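Local coordinates for protein polyphosphate kinase (PDB 2O8R) that probably catalyses the reversible transfer of the terminal phosphate of ATP to a growing polyphosphate chain, at residues A[542-547]-A[568-573]; A[586-591]-A[654-659]. The protein carries 3 engineered substitutions. One frame throughout, in Å; residues are numbered along the deposited sequence.

Contact 1. Residues A[542-547]-A[568-573]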
# COMPACT_ATOMS: atom_id res chain seq x y z
N LYS A 542 4.99 0.75 -35.26
CA LYS A 542 5.22 1.42 -33.98
C LYS A 542 5.33 0.43 -32.84
O LYS A 542 4.44 -0.39 -32.65
CB LYS A 542 4.09 2.38 -33.68
CG LYS A 542 4.17 3.01 -32.30
CD LYS A 542 2.97 3.92 -32.03
CE LYS A 542 3.05 4.50 -30.67
NZ LYS A 542 4.03 5.58 -30.73
N MSE A 543 6.42 0.51 -32.09
CA MSE A 543 6.60 -0.32 -30.92
C MSE A 543 7.55 0.27 -29.88
O MSE A 543 8.20 1.28 -30.11
CB MSE A 543 7.07 -1.69 -31.33
CG MSE A 543 8.43 -1.69 -31.97
SE MSE A 543 8.59 -3.24 -33.14
CE MSE A 543 6.87 -4.12 -32.74
N ASN A 544 7.61 -0.37 -28.72
CA ASN A 544 8.44 0.09 -27.64
C ASN A 544 9.87 -0.31 -27.92
O ASN A 544 10.80 0.43 -27.60
CB ASN A 544 7.98 -0.47 -26.28
CG ASN A 544 6.63 0.08 -25.84
OD1 ASN A 544 5.62 -0.61 -25.92
ND2 ASN A 544 6.62 1.31 -25.37
N GLY A 545 10.05 -1.46 -28.56
CA GLY A 545 11.38 -1.97 -28.82
C GLY A 545 11.53 -2.80 -30.08
O GLY A 545 10.65 -3.59 -30.41
N LEU A 546 12.65 -2.60 -30.76
CA LEU A 546 13.07 -3.41 -31.90
C LEU A 546 14.53 -3.86 -31.71
O LEU A 546 15.46 -3.05 -31.66
CB LEU A 546 12.92 -2.63 -33.20
CG LEU A 546 13.37 -3.39 -34.45
CD1 LEU A 546 12.62 -4.69 -34.57
CD2 LEU A 546 13.18 -2.54 -35.69
N GLN A 547 14.72 -5.16 -31.61
CA GLN A 547 16.00 -5.69 -31.22
C GLN A 547 16.28 -7.04 -31.88
O GLN A 547 17.44 -7.45 -31.99
CB GLN A 547 16.04 -5.78 -29.68
CG GLN A 547 17.35 -6.20 -29.05
CD GLN A 547 17.45 -7.69 -28.84
OE1 GLN A 547 16.48 -8.43 -29.05
NE2 GLN A 547 18.62 -8.15 -28.41
N ILE A 568 8.36 3.87 -35.65
CA ILE A 568 8.19 4.72 -34.48
C ILE A 568 8.49 3.87 -33.24
O ILE A 568 7.65 3.10 -32.75
CB ILE A 568 6.78 5.34 -34.44
CG1 ILE A 568 6.50 6.11 -35.74
CG2 ILE A 568 6.63 6.26 -33.26
CD1 ILE A 568 5.10 6.70 -35.82
N VAL A 569 9.73 3.97 -32.77
CA VAL A 569 10.24 3.16 -31.64
C VAL A 569 10.79 4.03 -30.53
O VAL A 569 11.77 4.74 -30.74
CB VAL A 569 11.35 2.22 -32.09
CG1 VAL A 569 11.91 1.46 -30.90
CG2 VAL A 569 10.83 1.27 -33.12
N ARG A 570 10.20 3.98 -29.34
CA ARG A 570 10.64 4.89 -28.28
C ARG A 570 11.85 4.38 -27.52
O ARG A 570 12.73 5.16 -27.15
CB ARG A 570 9.51 5.33 -27.34
CG ARG A 570 8.82 4.23 -26.62
CD ARG A 570 8.18 4.70 -25.33
NE ARG A 570 8.15 3.55 -24.42
CZ ARG A 570 8.79 3.49 -23.26
NH1 ARG A 570 9.45 4.54 -22.80
NH2 ARG A 570 8.72 2.38 -22.54
N GLY A 571 11.91 3.07 -27.29
CA GLY A 571 13.00 2.51 -26.48
C GLY A 571 14.16 2.00 -27.30
O GLY A 571 14.75 2.72 -28.10
N ILE A 572 14.48 0.73 -27.09
CA ILE A 572 15.61 0.11 -27.74
C ILE A 572 15.34 -0.09 -29.22
O ILE A 572 14.34 -0.67 -29.60
CB ILE A 572 15.97 -1.23 -27.09
CG1 ILE A 572 16.61 -1.01 -25.73
CG2 ILE A 572 16.94 -2.00 -27.95
CD1 ILE A 572 16.86 -2.33 -25.01
N CYS A 573 16.25 0.42 -30.05
CA CYS A 573 16.25 0.11 -31.46
C CYS A 573 17.65 -0.27 -31.94
O CYS A 573 18.59 0.50 -31.79
CB CYS A 573 15.74 1.29 -32.26
SG CYS A 573 15.42 0.87 -33.96
O HOH W 1 6.42 4.14 -30.46
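Lys542 and Met543 run beside Ile568 and Val569 at the C-terminal ends of the two parallel strands of a beta-alpha-beta unit, whose crossover is helix 549-560. Loops leave both strands here, the edge where such folds commonly place their sites, and Arg570, just past the second strand, is predicted to bind ATP. Met543 N donates to Ile568 O (2.9 Å), and Arg570 N makes a weak bond to Met543 O. Beyond, the pairing slips by one residue: Gly571 N reaches Asn544 O at 2.9 Å, and Leu546 N gives a straighter bond to Ile572 O, 2.8 Å long and 166° at the hydrogen. Gly571 suits the slip, its backbone taking a conformation that glycine adopts more readily than other residues.

Met543, present as selenomethionine, lays its CG beside CG2 of Val569 (4.0 Å), the two side chains pointing the same way; the beta-branched valine suits the strand. On the opposite face the extended Lys542 chain slants across Ile568, and a turn at the last torsion (chi4 77°) brings NZ to 3.7 Å from Ile568 CG2. That buried ammonium is well provided for: Glu596 forms a salt bridge, Gln649 accepts a hydrogen bond, and a water held by NZ donates to Ile568 O, which thus receives two donors. Asn544 and Arg570 lie alongside each other, their amide and guanidinium planes 80° apart.

Helix 636-651 packs on the Lys542 and Ile568 face, while Trp618 meets Met543 on the other. Helix 13-29 closes over the following loops, touching Arg570 and Ile572, and His597, also predicted to bind ATP, adjoins Asn544.

Contact 2. Residues A[586-591]-A[654-659]; sequences RVTRLV and IKACRI
Arg589 and Cys657 form an antiparallel hydrogen-bonded pair, the centre of the backbone pairing between strands 585-589 and 657-659. Arg589 N donates to Cys657 O (2.8 Å), and Cys657 N returns a bond of 2.9 Å to Arg589 O. Thr588 and Arg658 are the neighbouring non-hydrogen-bonded pair, after which Ile659 N donates to Val587 O at 3.2 Å. At the other end the chains part, and a water bridges them by donating to Arg589 O and Lys655 O while accepting from Val591 N.

Apolar contacts lie on both faces. Val587 CG1, swung away from its own N (chi1 175°), meets Ile659 CG1 at 3.7 Å; branched residues of this kind suit buried strand positions. On the other face Ala656 is small enough for its CB to touch both Thr588 CG2, at 4.1 Å, and Leu590 CD1.

The Arg589 chain, bent at chi3 (-74°), places its guanidinium with one face against Ile659 CD1, which is 3.5 Å from NH1. Three acceptors beyond the pair hold the guanidinium of Arg589: Arg570 O at NE, Gly571 O at NH2 and Asn665 OD1 at NH1. Together they should fix the group's rotation; an arginine suits a spot where several carbonyls converge. Lys655 sends NZ away to salt bridges with Asp592 and Glu27, while its CB passes 3.5 Å from Val591 O.

Strand 585-589 is flanked on its other side by strand 564-569, and strand 665-667 lies beyond 657-659. Helix 636-651 packs against Thr588 and Leu590, whereas helix 13-29 reaches Arg589 and Cys657 from the opposite face.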
# COMPACT_ATOMS: atom_id res chain seq x y z
N ARG A 586 13.01 5.26 -42.23
CA ARG A 586 13.05 6.41 -41.31
C ARG A 586 12.69 5.96 -39.90
O ARG A 586 11.70 5.27 -39.69
CB ARG A 586 12.08 7.52 -41.74
CG ARG A 586 12.54 8.31 -42.95
CD ARG A 586 11.88 9.67 -43.06
NE ARG A 586 10.44 9.69 -42.77
CZ ARG A 586 9.47 9.22 -43.56
NH1 ARG A 586 9.74 8.62 -44.73
NH2 ARG A 586 8.21 9.34 -43.17
N VAL A 587 13.51 6.35 -38.93
CA VAL A 587 13.32 5.95 -37.55
C VAL A 587 12.96 7.14 -36.67
O VAL A 587 13.75 8.08 -36.49
CB VAL A 587 14.57 5.26 -37.00
CG1 VAL A 587 14.41 4.96 -35.52
CG2 VAL A 587 14.84 3.98 -37.78
N THR A 588 11.76 7.08 -36.12
CA THR A 588 11.29 8.13 -35.24
C THR A 588 11.13 7.61 -33.82
O THR A 588 10.47 6.60 -33.58
CB THR A 588 9.96 8.69 -35.74
OG1 THR A 588 10.16 9.20 -37.07
CG2 THR A 588 9.46 9.81 -34.83
N ARG A 589 11.78 8.29 -32.89
CA ARG A 589 11.51 8.09 -31.48
C ARG A 589 10.65 9.24 -30.97
O ARG A 589 11.05 10.41 -31.02
CB ARG A 589 12.80 8.04 -30.71
CG ARG A 589 12.65 8.19 -29.23
CD ARG A 589 14.01 8.18 -28.59
NE ARG A 589 14.55 6.83 -28.60
CZ ARG A 589 15.83 6.53 -28.65
NH1 ARG A 589 16.74 7.49 -28.70
NH2 ARG A 589 16.21 5.26 -28.66
N LEU A 590 9.45 8.90 -30.51
CA LEU A 590 8.57 9.86 -29.89
C LEU A 590 8.54 9.65 -28.39
O LEU A 590 8.10 8.59 -27.92
CB LEU A 590 7.15 9.75 -30.47
CG LEU A 590 6.16 10.75 -29.88
CD1 LEU A 590 6.63 12.18 -30.12
CD2 LEU A 590 4.75 10.52 -30.42
N VAL A 591 9.02 10.64 -27.65
CA VAL A 591 8.95 10.70 -26.19
C VAL A 591 8.30 12.03 -25.80
O VAL A 591 8.72 13.09 -26.27
CB VAL A 591 10.35 10.60 -25.55
CG1 VAL A 591 10.37 11.15 -24.12
CG2 VAL A 591 10.85 9.18 -25.60
N ILE A 654 7.41 18.78 -32.64
CA ILE A 654 7.73 19.40 -31.35
C ILE A 654 8.47 18.47 -30.38
O ILE A 654 9.44 18.88 -29.76
CB ILE A 654 6.52 20.13 -30.69
CG1 ILE A 654 6.51 21.58 -31.12
CG2 ILE A 654 6.64 20.19 -29.20
CD1 ILE A 654 5.74 21.83 -32.35
N LYS A 655 8.02 17.23 -30.27
CA LYS A 655 8.64 16.27 -29.36
C LYS A 655 9.43 15.20 -30.10
O LYS A 655 10.42 14.70 -29.58
CB LYS A 655 7.59 15.61 -28.44
CG LYS A 655 7.00 16.57 -27.40
CD LYS A 655 8.11 17.34 -26.68
CE LYS A 655 7.57 18.40 -25.75
NZ LYS A 655 7.24 17.86 -24.40
N ALA A 656 8.98 14.86 -31.30
CA ALA A 656 9.54 13.76 -32.08
C ALA A 656 11.00 13.96 -32.38
O ALA A 656 11.44 15.08 -32.69
CB ALA A 656 8.79 13.55 -33.39
N CYS A 657 11.77 12.88 -32.30
CA CYS A 657 13.18 12.92 -32.67
C CYS A 657 13.51 11.82 -33.67
O CYS A 657 13.02 10.70 -33.55
CB CYS A 657 14.06 12.79 -31.43
SG CYS A 657 14.15 14.29 -30.41
N ARG A 658 14.35 12.15 -34.64
CA ARG A 658 14.83 11.17 -35.59
C ARG A 658 16.15 10.70 -35.04
O ARG A 658 16.85 11.45 -34.36
CB ARG A 658 14.94 11.73 -37.01
CG ARG A 658 16.08 12.67 -37.22
CD ARG A 658 16.16 13.18 -38.66
NE ARG A 658 17.01 14.37 -38.72
CZ ARG A 658 18.33 14.34 -38.89
NH1 ARG A 658 18.96 13.17 -39.07
NH2 ARG A 658 19.02 15.47 -38.91
N ILE A 659 16.44 9.43 -35.29
CA ILE A 659 17.67 8.80 -34.84
C ILE A 659 18.65 8.78 -36.00
O ILE A 659 18.28 8.54 -37.16
CB ILE A 659 17.39 7.34 -34.39
CG1 ILE A 659 16.28 7.30 -33.33
CG2 ILE A 659 18.65 6.68 -33.87
CD1 ILE A 659 16.57 8.12 -32.10
O HOH W 2 11.10 12.17 -28.88

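Overall arrangement
Contacts 1 and 2 lie in one mixed sheet of the C-terminal PLD-like region, their centres about 11 Å apart, and follow each other in series along the chain. Strands 538-543, 564-569, 585-589 and 657-659 are consecutive in the sheet, parallel except for the last. The two contacts join where Val569 N probably bonds to Thr588 O (2.9 Å). Helix 636-651 lines one face of both, and helix 13-29, from the N-terminal domain, touches the loops of contact 1 and the opposite face of contact 2. Arg589 of contact 2 bonds to the carbonyls of Arg570 and Gly571 and so probably helps hold the loop that bears Arg570, consistent with second-shell support for the predicted ATP site.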